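Local coordinates for conserved hypothetical secreted protein (Helicobacter pylori, PDB 4RNZ), which is a cell shape-determining metallopeptidase of the M23B family that binds zinc and probably cleaves peptidoglycan, at residues A[1-9]-A[39-48]; A[52-60]-A[69-77]. One frame throughout, in Å; residues are numbered along the deposited sequence.

Contact 1: A[1-9]-A[39-48]; sequences MERLVWDKL and IQSNVTYYTL
Glu2 to Val5 run antiparallel to Thr44 to Leu48, the short strand axes 4.5 Å apart at closest approach with their directions 142° apart, and Glu2 with Thr47 and Leu4 with Tyr45 form the hydrogen-bonded pairs. The ladder goes on past the strand ends: Trp6 N donates to Val43 O at 2.8 Å, and Trp6 O accepts from Asn42 N inside the type II turn of Gln40 to Val43. Among the residues here the indole of Trp6 makes the largest contact. Ile39 lays its CG2 methyl over one face, 3.5 Å from the centroid of the five-membered ring and almost on its normal. The CE3 edge of the same indole points into the face of Tyr45, a T-shaped pair with planes 75° apart. Leu4 CB covers the opposite face of that phenol, reaching Tyr45 CE1 at 3.5 Å, so the ring is clamped between Trp6 and Leu4. Tyr45 gets there because its CG sits between the backbone N and the carbonyl carbon (chi1 67°), which swings the ring across to the first strand. Trp6 NE1 donates to Leu9 O at 2.8 Å, close to the ring plane, and helps to fix the rotation of the indole. A water bridges Tyr45 OH and Val5 O; a second links Glu2 OE2 to Thr47 OG1. On the other side of the sheet, the aliphatic part of Arg3 runs alongside the Tyr46 ring, with Arg3 CG 3.6 Å from Tyr46 CE2. Phe14 of helix 11-17 meets both Trp6 and Tyr45, so the aromatic cluster belongs to the helix-covered face. This is an edge strand added antiparallel to a five-stranded sheet, in the N-terminal Csd3 region.

Contact 2: A[52-60]-A[69-77]; sequences NNTLIQALI and HIYKKGEDY
The contact belongs to the beta hairpin of strands 55-61 and 66-73, with Tyr77 joining from strand 76-83, and a classic beta bulge interrupts the first strand where Ile56 and Gln57 together face Leu48. The segment axes come within 4.6 Å, with directions 162° apart. Ala58 and Ile70 form the hydrogen-bonded pair, Ala58 N reaching Ile70 O at 2.8 Å and Ile70 N returning to Ala58 O; at the bulge itself, Lys72 N donates to Ile56 O at 3.1 Å. On the face bearing Gln57, Leu59, His69 and Tyr71, the cross-strand link is diagonal: His69 NE2 donates to Gln57 OE1 at 2.8 Å. The oxygen uses an in-plane lone pair and lies close to the imidazole plane, while amide and ring are turned 61° from each other. This bond places the proton on NE2. With CG opposite its backbone N (chi1 -177°), His69 also lies alongside Leu59, whose CD2 is 3.5 Å from His69 CD2. Tyr71 CD1 stands over one face of the imidazole from within the same strand, and the hydroxyl of Tyr71 is hydrogen-bonded to Asp80. After the type II' turn of Lys73 to Asp76 the chain comes back, and Tyr77 OH reaches past strand 66-73 to donate to Leu55 O at 2.6 Å, close to the line of the carbonyl bond. That carbonyl meets the phenol at its edge, while Lys72 CB rests over one ring face, holding the phenol from two directions. Thr54 CG2 touches the hydroxyl as well. On the buried face Ala58 CB and Ile70 CB are 4.3 Å apart, beneath helix 11-17, whose Leu11 and Leu15 pack on Ile70 and Phe14 on Ile60; strands 44-49 and 76-83 flank the hairpin.

Overall arrangement
From the N terminus, strand 2-5 leads into a largely helical excursion containing helices 11-17, 23-26 and 30-36, and contact 1 closes the 29 residues between segments 1-9 and 39-48 when the chain returns as strand 44-49. Contact 2 opens only afterwards, so the two follow in series, neither nested nor crossed, and it closes the much shorter hairpin between strands 55-61 and 66-73. They join side by side: Tyr46 O and Leu59 N, 2.8 Å apart, probably bond between strands 44-49 and 55-61, and Trp6 packs on Ile60. Strands 2-5, 44-49, 55-61, 66-73 and 76-83 lie across one antiparallel sheet in chain order, with helix 11-17 packing on residues from both contacts.

Contact 1: A[1-9]-A[39-48]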
loop_
_atom_site.group_PDB
_atom_site.type_symbol
_atom_site.label_atom_id
_atom_site.label_comp_id
_atom_site.label_asym_id
_atom_site.label_seq_id
_atom_site.Cartn_x
_atom_site.Cartn_y
_atom_site.Cartn_z
ATOM N N MET A 1 4.481 3.706 -26.153
ATOM C CA MET A 1 3.166 3.158 -25.746
ATOM C C MET A 1 2.275 4.300 -25.294
ATOM O O MET A 1 2.765 5.351 -24.927
ATOM C CB MET A 1 3.351 2.164 -24.602
ATOM C CG MET A 1 4.253 0.994 -24.954
ATOM S SD MET A 1 4.319 -0.314 -23.703
ATOM C CE MET A 1 2.755 -1.118 -23.962
ATOM N N GLU A 2 0.967 4.084 -25.326
ATOM C CA GLU A 2 0.011 5.044 -24.803
ATOM C C GLU A 2 -0.126 4.825 -23.297
ATOM O O GLU A 2 -0.265 3.669 -22.831
ATOM C CB GLU A 2 -1.347 4.860 -25.474
ATOM C CG GLU A 2 -2.157 6.141 -25.611
ATOM C CD GLU A 2 -3.543 5.901 -26.183
ATOM O OE1 GLU A 2 -4.390 6.810 -26.075
ATOM O OE2 GLU A 2 -3.789 4.798 -26.727
ATOM N N ARG A 3 -0.063 5.930 -22.554
ATOM C CA ARG A 3 -0.218 5.931 -21.097
ATOM C C ARG A 3 -1.646 6.312 -20.756
ATOM O O ARG A 3 -2.098 7.398 -21.103
ATOM C CB ARG A 3 0.744 6.938 -20.453
ATOM C CG ARG A 3 0.768 6.863 -18.938
ATOM C CD ARG A 3 1.717 7.866 -18.291
ATOM N NE ARG A 3 1.372 9.238 -18.664
ATOM C CZ ARG A 3 2.247 10.161 -19.061
ATOM N NH1 ARG A 3 3.554 9.896 -19.083
ATOM N NH2 ARG A 3 1.816 11.377 -19.399
ATOM N N LEU A 4 -2.330 5.423 -20.050
ATOM C CA LEU A 4 -3.741 5.531 -19.804
ATOM C C LEU A 4 -4.055 5.244 -18.349
ATOM O O LEU A 4 -3.213 4.731 -17.609
ATOM C CB LEU A 4 -4.485 4.531 -20.684
ATOM C CG LEU A 4 -4.255 4.663 -22.188
ATOM C CD1 LEU A 4 -4.895 3.486 -22.914
ATOM C CD2 LEU A 4 -4.818 5.974 -22.699
ATOM N N VAL A 5 -5.286 5.548 -17.959
ATOM C CA VAL A 5 -5.736 5.361 -16.604
ATOM C C VAL A 5 -6.806 4.323 -16.556
ATOM O O VAL A 5 -7.776 4.407 -17.281
ATOM C CB VAL A 5 -6.351 6.652 -16.049
ATOM C CG1 VAL A 5 -6.644 6.485 -14.566
ATOM C CG2 VAL A 5 -5.412 7.817 -16.297
ATOM N N TRP A 6 -6.641 3.335 -15.693
ATOM C CA TRP A 6 -7.614 2.259 -15.627
ATOM C C TRP A 6 -8.852 2.812 -14.944
ATOM O O TRP A 6 -8.775 3.681 -14.079
ATOM C CB TRP A 6 -7.035 1.073 -14.874
ATOM C CG TRP A 6 -7.730 -0.219 -15.031
ATOM C CD1 TRP A 6 -8.745 -0.698 -14.266
ATOM C CD2 TRP A 6 -7.398 -1.260 -15.951
ATOM N NE1 TRP A 6 -9.092 -1.957 -14.670
ATOM C CE2 TRP A 6 -8.276 -2.333 -15.700
ATOM C CE3 TRP A 6 -6.450 -1.389 -16.977
ATOM C CZ2 TRP A 6 -8.234 -3.524 -16.431
ATOM C CZ3 TRP A 6 -6.407 -2.584 -17.702
ATOM C CH2 TRP A 6 -7.291 -3.625 -17.428
ATOM N N ASP A 7 -10.001 2.327 -15.353
ATOM C CA ASP A 7 -11.224 2.836 -14.785
ATOM C C ASP A 7 -11.979 1.780 -14.011
ATOM O O ASP A 7 -11.780 1.659 -12.803
ATOM C CB ASP A 7 -12.115 3.446 -15.881
ATOM C CG ASP A 7 -13.320 4.185 -15.312
ATOM O OD1 ASP A 7 -13.364 4.418 -14.083
ATOM O OD2 ASP A 7 -14.230 4.521 -16.094
ATOM N N LYS A 8 -12.718 0.918 -14.655
ATOM C CA LYS A 8 -13.605 -0.002 -13.951
ATOM C C LYS A 8 -13.525 -1.417 -14.531
ATOM O O LYS A 8 -14.067 -2.338 -13.942
ATOM C CB LYS A 8 -15.057 0.488 -13.829
ATOM C CG LYS A 8 -15.211 1.775 -13.015
ATOM C CD LYS A 8 -15.980 2.865 -13.769
ATOM C CE LYS A 8 -17.463 2.576 -13.875
ATOM N NZ LYS A 8 -18.081 2.397 -12.532
ATOM N N LEU A 9 -12.840 -1.614 -15.649
ATOM C CA LEU A 9 -12.739 -2.959 -16.216
ATOM C C LEU A 9 -12.082 -4.004 -15.299
ATOM O O LEU A 9 -11.290 -3.671 -14.433
ATOM C CB LEU A 9 -12.000 -2.889 -17.535
ATOM C CG LEU A 9 -12.689 -2.063 -18.625
ATOM C CD1 LEU A 9 -11.879 -2.128 -19.911
ATOM C CD2 LEU A 9 -14.129 -2.524 -18.847
ATOM N N ILE A 39 -6.046 -5.491 -10.028
ATOM C CA ILE A 39 -5.877 -4.317 -10.865
ATOM C C ILE A 39 -6.749 -3.233 -10.246
ATOM O O ILE A 39 -7.969 -3.355 -10.209
ATOM C CB ILE A 39 -6.331 -4.562 -12.317
ATOM C CG1 ILE A 39 -5.541 -5.701 -12.967
ATOM C CG2 ILE A 39 -6.174 -3.291 -13.134
ATOM C CD1 ILE A 39 -6.099 -6.093 -14.318
ATOM N N GLN A 40 -6.140 -2.175 -9.743
ATOM C CA GLN A 40 -6.925 -1.133 -9.084
ATOM C C GLN A 40 -7.394 -0.069 -10.053
ATOM O O GLN A 40 -6.694 0.295 -11.009
ATOM C CB GLN A 40 -6.127 -0.516 -7.930
ATOM C CG GLN A 40 -5.838 -1.531 -6.832
ATOM C CD GLN A 40 -7.116 -2.198 -6.313
ATOM O OE1 GLN A 40 -8.071 -1.515 -5.927
ATOM N NE2 GLN A 40 -7.142 -3.531 -6.306
ATOM N N SER A 41 -8.578 0.466 -9.802
ATOM C CA SER A 41 -9.044 1.560 -10.620
ATOM C C SER A 41 -8.077 2.730 -10.434
ATOM O O SER A 41 -7.392 2.855 -9.420
ATOM C CB SER A 41 -10.491 1.946 -10.291
ATOM O OG SER A 41 -10.562 2.621 -9.063
ATOM N N ASN A 42 -7.974 3.570 -11.446
ATOM C CA ASN A 42 -7.009 4.660 -11.411
ATOM C C ASN A 42 -5.528 4.342 -11.519
ATOM O O ASN A 42 -4.733 5.269 -11.556
ATOM C CB ASN A 42 -7.222 5.547 -10.181
ATOM C CG ASN A 42 -8.203 6.637 -10.456
ATOM O OD1 ASN A 42 -9.410 6.393 -10.524
ATOM N ND2 ASN A 42 -7.695 7.848 -10.661
ATOM N N VAL A 43 -5.127 3.076 -11.589
ATOM C CA VAL A 43 -3.727 2.807 -11.919
ATOM C C VAL A 43 -3.431 3.234 -13.351
ATOM O O VAL A 43 -4.291 3.138 -14.225
ATOM C CB VAL A 43 -3.328 1.333 -11.769
ATOM C CG1 VAL A 43 -3.562 0.888 -10.335
ATOM C CG2 VAL A 43 -4.029 0.439 -12.795
ATOM N N THR A 44 -2.212 3.694 -13.574
ATOM C CA THR A 44 -1.779 4.061 -14.902
ATOM C C THR A 44 -1.257 2.790 -15.588
ATOM O O THR A 44 -0.475 2.051 -15.013
ATOM C CB THR A 44 -0.678 5.120 -14.839
ATOM O OG1 THR A 44 -1.270 6.348 -14.458
ATOM C CG2 THR A 44 0.036 5.309 -16.215
ATOM N N TYR A 45 -1.711 2.539 -16.807
ATOM C CA TYR A 45 -1.270 1.370 -17.539
ATOM C C TYR A 45 -0.846 1.806 -18.929
ATOM O O TYR A 45 -1.057 2.965 -19.320
ATOM C CB TYR A 45 -2.353 0.277 -17.594
ATOM C CG TYR A 45 -3.593 0.610 -18.404
ATOM C CD1 TYR A 45 -4.524 1.564 -17.954
ATOM C CD2 TYR A 45 -3.864 -0.061 -19.602
ATOM C CE1 TYR A 45 -5.666 1.863 -18.699
ATOM C CE2 TYR A 45 -5.004 0.236 -20.352
ATOM C CZ TYR A 45 -5.892 1.194 -19.899
ATOM O OH TYR A 45 -7.014 1.471 -20.630
ATOM N N TYR A 46 -0.284 0.864 -19.672
ATOM C CA TYR A 46 0.330 1.170 -20.957
ATOM C C TYR A 46 -0.126 0.179 -22.008
ATOM O O TYR A 46 -0.195 -1.029 -21.757
ATOM C CB TYR A 46 1.853 1.160 -20.852
ATOM C CG TYR A 46 2.388 2.093 -19.778
ATOM C CD1 TYR A 46 2.479 1.670 -18.454
ATOM C CD2 TYR A 46 2.765 3.413 -20.076
ATOM C CE1 TYR A 46 2.936 2.524 -17.461
ATOM C CE2 TYR A 46 3.242 4.266 -19.087
ATOM C CZ TYR A 46 3.323 3.809 -17.778
ATOM O OH TYR A 46 3.778 4.616 -16.760
ATOM N N THR A 47 -0.423 0.704 -23.191
ATOM C CA THR A 47 -0.822 -0.118 -24.319
ATOM C C THR A 47 -0.075 0.266 -25.607
ATOM O O THR A 47 0.399 1.406 -25.786
ATOM C CB THR A 47 -2.336 -0.036 -24.591
ATOM O OG1 THR A 47 -2.700 1.292 -24.994
ATOM C CG2 THR A 47 -3.144 -0.455 -23.382
ATOM N N LEU A 48 0.027 -0.719 -26.493
ATOM C CA LEU A 48 0.602 -0.527 -27.818
ATOM C C LEU A 48 -0.318 -1.217 -28.799
ATOM O O LEU A 48 -0.666 -2.405 -28.605
ATOM C CB LEU A 48 1.989 -1.148 -27.925
ATOM C CG LEU A 48 2.687 -0.947 -29.285
ATOM C CD1 LEU A 48 3.057 0.508 -29.529
ATOM C CD2 LEU A 48 3.917 -1.830 -29.384
HETATM O O HOH W 1 -2.515 2.081 -27.558
HETATM O O HOH W 2 -8.518 3.225 -19.677
#

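Contact 2: A[52-60]-A[69-77]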
loop_
_atom_site.group_PDB
_atom_site.type_symbol
_atom_site.label_atom_id
_atom_site.label_comp_id
_atom_site.label_asym_id
_atom_site.label_seq_id
_atom_site.Cartn_x
_atom_site.Cartn_y
_atom_site.Cartn_z
ATOM N N ASN A 52 -3.896 -1.306 -37.560
ATOM C CA ASN A 52 -5.315 -1.632 -37.410
ATOM C C ASN A 52 -5.950 -1.304 -36.060
ATOM O O ASN A 52 -7.111 -1.647 -35.834
ATOM C CB ASN A 52 -5.523 -3.121 -37.684
ATOM C CG ASN A 52 -5.463 -3.445 -39.156
ATOM O OD1 ASN A 52 -4.850 -2.720 -39.947
ATOM N ND2 ASN A 52 -6.113 -4.537 -39.538
ATOM N N ASN A 53 -5.203 -0.660 -35.160
ATOM C CA ASN A 53 -5.674 -0.400 -33.804
ATOM C C ASN A 53 -5.893 -1.696 -32.995
ATOM O O ASN A 53 -6.658 -1.732 -32.041
ATOM C CB ASN A 53 -6.933 0.456 -33.833
ATOM C CG ASN A 53 -7.195 1.144 -32.512
ATOM O OD1 ASN A 53 -8.216 0.905 -31.871
ATOM N ND2 ASN A 53 -6.266 1.990 -32.085
ATOM N N THR A 54 -5.200 -2.761 -33.373
ATOM C CA THR A 54 -5.292 -3.992 -32.635
ATOM C C THR A 54 -4.330 -3.908 -31.466
ATOM O O THR A 54 -3.193 -3.493 -31.621
ATOM C CB THR A 54 -4.961 -5.189 -33.530
ATOM O OG1 THR A 54 -5.921 -5.239 -34.594
ATOM C CG2 THR A 54 -5.005 -6.490 -32.757
ATOM N N LEU A 55 -4.804 -4.297 -30.293
ATOM C CA LEU A 55 -3.959 -4.348 -29.118
ATOM C C LEU A 55 -2.903 -5.419 -29.325
ATOM O O LEU A 55 -3.234 -6.597 -29.479
ATOM C CB LEU A 55 -4.799 -4.646 -27.875
ATOM C CG LEU A 55 -4.146 -4.462 -26.504
ATOM C CD1 LEU A 55 -3.194 -5.602 -26.168
ATOM C CD2 LEU A 55 -3.440 -3.118 -26.412
ATOM N N ILE A 56 -1.632 -5.017 -29.337
ATOM C CA ILE A 56 -0.554 -5.987 -29.455
ATOM C C ILE A 56 0.301 -6.091 -28.199
ATOM O O ILE A 56 1.042 -7.041 -28.060
ATOM C CB ILE A 56 0.324 -5.725 -30.696
ATOM C CG1 ILE A 56 1.192 -4.476 -30.513
ATOM C CG2 ILE A 56 -0.561 -5.651 -31.947
ATOM C CD1 ILE A 56 1.872 -3.999 -31.775
ATOM N N GLN A 57 0.207 -5.109 -27.300
ATOM C CA GLN A 57 0.870 -5.179 -25.997
ATOM C C GLN A 57 0.159 -4.357 -24.953
ATOM O O GLN A 57 -0.417 -3.317 -25.260
ATOM C CB GLN A 57 2.285 -4.661 -26.068
ATOM C CG GLN A 57 3.275 -5.654 -26.586
ATOM C CD GLN A 57 4.646 -5.223 -26.204
ATOM O OE1 GLN A 57 5.218 -5.717 -25.231
ATOM N NE2 GLN A 57 5.161 -4.235 -26.921
ATOM N N ALA A 58 0.237 -4.825 -23.712
ATOM C CA ALA A 58 -0.245 -4.060 -22.568
ATOM C C ALA A 58 0.582 -4.369 -21.331
ATOM O O ALA A 58 1.000 -5.530 -21.107
ATOM C CB ALA A 58 -1.697 -4.358 -22.306
ATOM N N LEU A 59 0.808 -3.315 -20.535
ATOM C CA LEU A 59 1.481 -3.425 -19.266
ATOM C C LEU A 59 0.536 -2.814 -18.229
ATOM O O LEU A 59 0.229 -1.616 -18.292
ATOM C CB LEU A 59 2.819 -2.700 -19.281
ATOM C CG LEU A 59 3.888 -3.242 -20.237
ATOM C CD1 LEU A 59 5.071 -2.287 -20.257
ATOM C CD2 LEU A 59 4.334 -4.645 -19.844
ATOM N N ILE A 60 0.061 -3.662 -17.323
ATOM C CA ILE A 60 -0.984 -3.319 -16.365
ATOM C C ILE A 60 -0.496 -3.663 -14.953
ATOM O O ILE A 60 -0.314 -4.835 -14.615
ATOM C CB ILE A 60 -2.283 -4.088 -16.654
ATOM C CG1 ILE A 60 -2.791 -3.798 -18.084
ATOM C CG2 ILE A 60 -3.362 -3.721 -15.642
ATOM C CD1 ILE A 60 -3.826 -4.820 -18.572
ATOM N N HIS A 69 1.871 -8.447 -18.188
ATOM C CA HIS A 69 2.282 -8.178 -19.559
ATOM C C HIS A 69 1.493 -9.065 -20.520
ATOM O O HIS A 69 1.648 -10.293 -20.508
ATOM C CB HIS A 69 3.778 -8.460 -19.701
ATOM C CG HIS A 69 4.336 -8.153 -21.061
ATOM N ND1 HIS A 69 5.464 -8.783 -21.568
ATOM C CD2 HIS A 69 3.920 -7.294 -22.023
ATOM C CE1 HIS A 69 5.703 -8.331 -22.787
ATOM N NE2 HIS A 69 4.799 -7.410 -23.077
ATOM N N ILE A 70 0.654 -8.440 -21.342
ATOM C CA ILE A 70 -0.075 -9.127 -22.400
ATOM C C ILE A 70 0.579 -8.775 -23.712
ATOM O O ILE A 70 0.830 -7.592 -23.990
ATOM C CB ILE A 70 -1.548 -8.690 -22.482
ATOM C CG1 ILE A 70 -2.310 -9.220 -21.259
ATOM C CG2 ILE A 70 -2.200 -9.179 -23.770
ATOM C CD1 ILE A 70 -3.587 -8.475 -20.966
ATOM N N TYR A 71 0.880 -9.792 -24.516
ATOM C CA TYR A 71 1.504 -9.512 -25.815
ATOM C C TYR A 71 1.091 -10.554 -26.830
ATOM O O TYR A 71 0.854 -11.723 -26.486
ATOM C CB TYR A 71 3.026 -9.441 -25.728
ATOM C CG TYR A 71 3.646 -10.656 -25.106
ATOM C CD1 TYR A 71 3.697 -10.788 -23.727
ATOM C CD2 TYR A 71 4.165 -11.696 -25.886
ATOM C CE1 TYR A 71 4.255 -11.900 -23.139
ATOM C CE2 TYR A 71 4.723 -12.812 -25.293
ATOM C CZ TYR A 71 4.762 -12.901 -23.920
ATOM O OH TYR A 71 5.291 -13.991 -23.295
ATOM N N LYS A 72 0.960 -10.092 -28.065
ATOM C CA LYS A 72 0.658 -10.961 -29.197
ATOM C C LYS A 72 1.971 -11.452 -29.788
ATOM O O LYS A 72 2.822 -10.640 -30.119
ATOM C CB LYS A 72 -0.137 -10.190 -30.244
ATOM C CG LYS A 72 -0.659 -11.095 -31.344
ATOM C CD LYS A 72 -1.597 -10.379 -32.294
ATOM C CE LYS A 72 -2.130 -11.380 -33.308
ATOM N NZ LYS A 72 -3.293 -10.808 -34.030
ATOM N N LYS A 73 2.159 -12.772 -29.874
ATOM C CA LYS A 73 3.321 -13.335 -30.573
ATOM C C LYS A 73 2.838 -14.327 -31.638
ATOM O O LYS A 73 2.132 -15.298 -31.330
ATOM C CB LYS A 73 4.306 -13.986 -29.598
ATOM C CG LYS A 73 5.362 -14.871 -30.245
ATOM C CD LYS A 73 6.716 -14.849 -29.531
ATOM C CE LYS A 73 6.628 -15.201 -28.051
ATOM N NZ LYS A 73 6.141 -16.584 -27.793
ATOM N N GLY A 74 3.212 -14.052 -32.889
ATOM C CA GLY A 74 2.673 -14.770 -34.029
ATOM C C GLY A 74 1.171 -14.602 -34.015
ATOM O O GLY A 74 0.667 -13.493 -34.002
ATOM N N GLU A 75 0.452 -15.714 -33.957
ATOM C CA GLU A 75 -1.004 -15.690 -34.037
ATOM C C GLU A 75 -1.686 -15.721 -32.669
ATOM O O GLU A 75 -2.914 -15.758 -32.596
ATOM C CB GLU A 75 -1.474 -16.896 -34.860
ATOM C CG GLU A 75 -1.021 -16.872 -36.311
ATOM C CD GLU A 75 -1.676 -15.763 -37.122
ATOM O OE1 GLU A 75 -2.661 -15.152 -36.667
ATOM O OE2 GLU A 75 -1.205 -15.505 -38.238
ATOM N N ASP A 76 -0.906 -15.716 -31.590
ATOM C CA ASP A 76 -1.453 -15.962 -30.257
ATOM C C ASP A 76 -1.085 -14.880 -29.266
ATOM O O ASP A 76 -0.053 -14.225 -29.399
ATOM C CB ASP A 76 -0.957 -17.297 -29.716
ATOM C CG ASP A 76 -1.461 -18.465 -30.519
ATOM O OD1 ASP A 76 -2.695 -18.593 -30.636
ATOM O OD2 ASP A 76 -0.615 -19.230 -31.040
ATOM N N TYR A 77 -1.937 -14.730 -28.254
ATOM C CA TYR A 77 -1.696 -13.805 -27.165
ATOM C C TYR A 77 -1.152 -14.588 -26.011
ATOM O O TYR A 77 -1.433 -15.784 -25.849
ATOM C CB TYR A 77 -2.981 -13.085 -26.759
ATOM C CG TYR A 77 -3.349 -11.937 -27.667
ATOM C CD1 TYR A 77 -2.873 -10.652 -27.427
ATOM C CD2 TYR A 77 -4.189 -12.125 -28.756
ATOM C CE1 TYR A 77 -3.229 -9.591 -28.243
ATOM C CE2 TYR A 77 -4.545 -11.080 -29.574
ATOM C CZ TYR A 77 -4.066 -9.812 -29.321
ATOM O OH TYR A 77 -4.438 -8.776 -30.147
#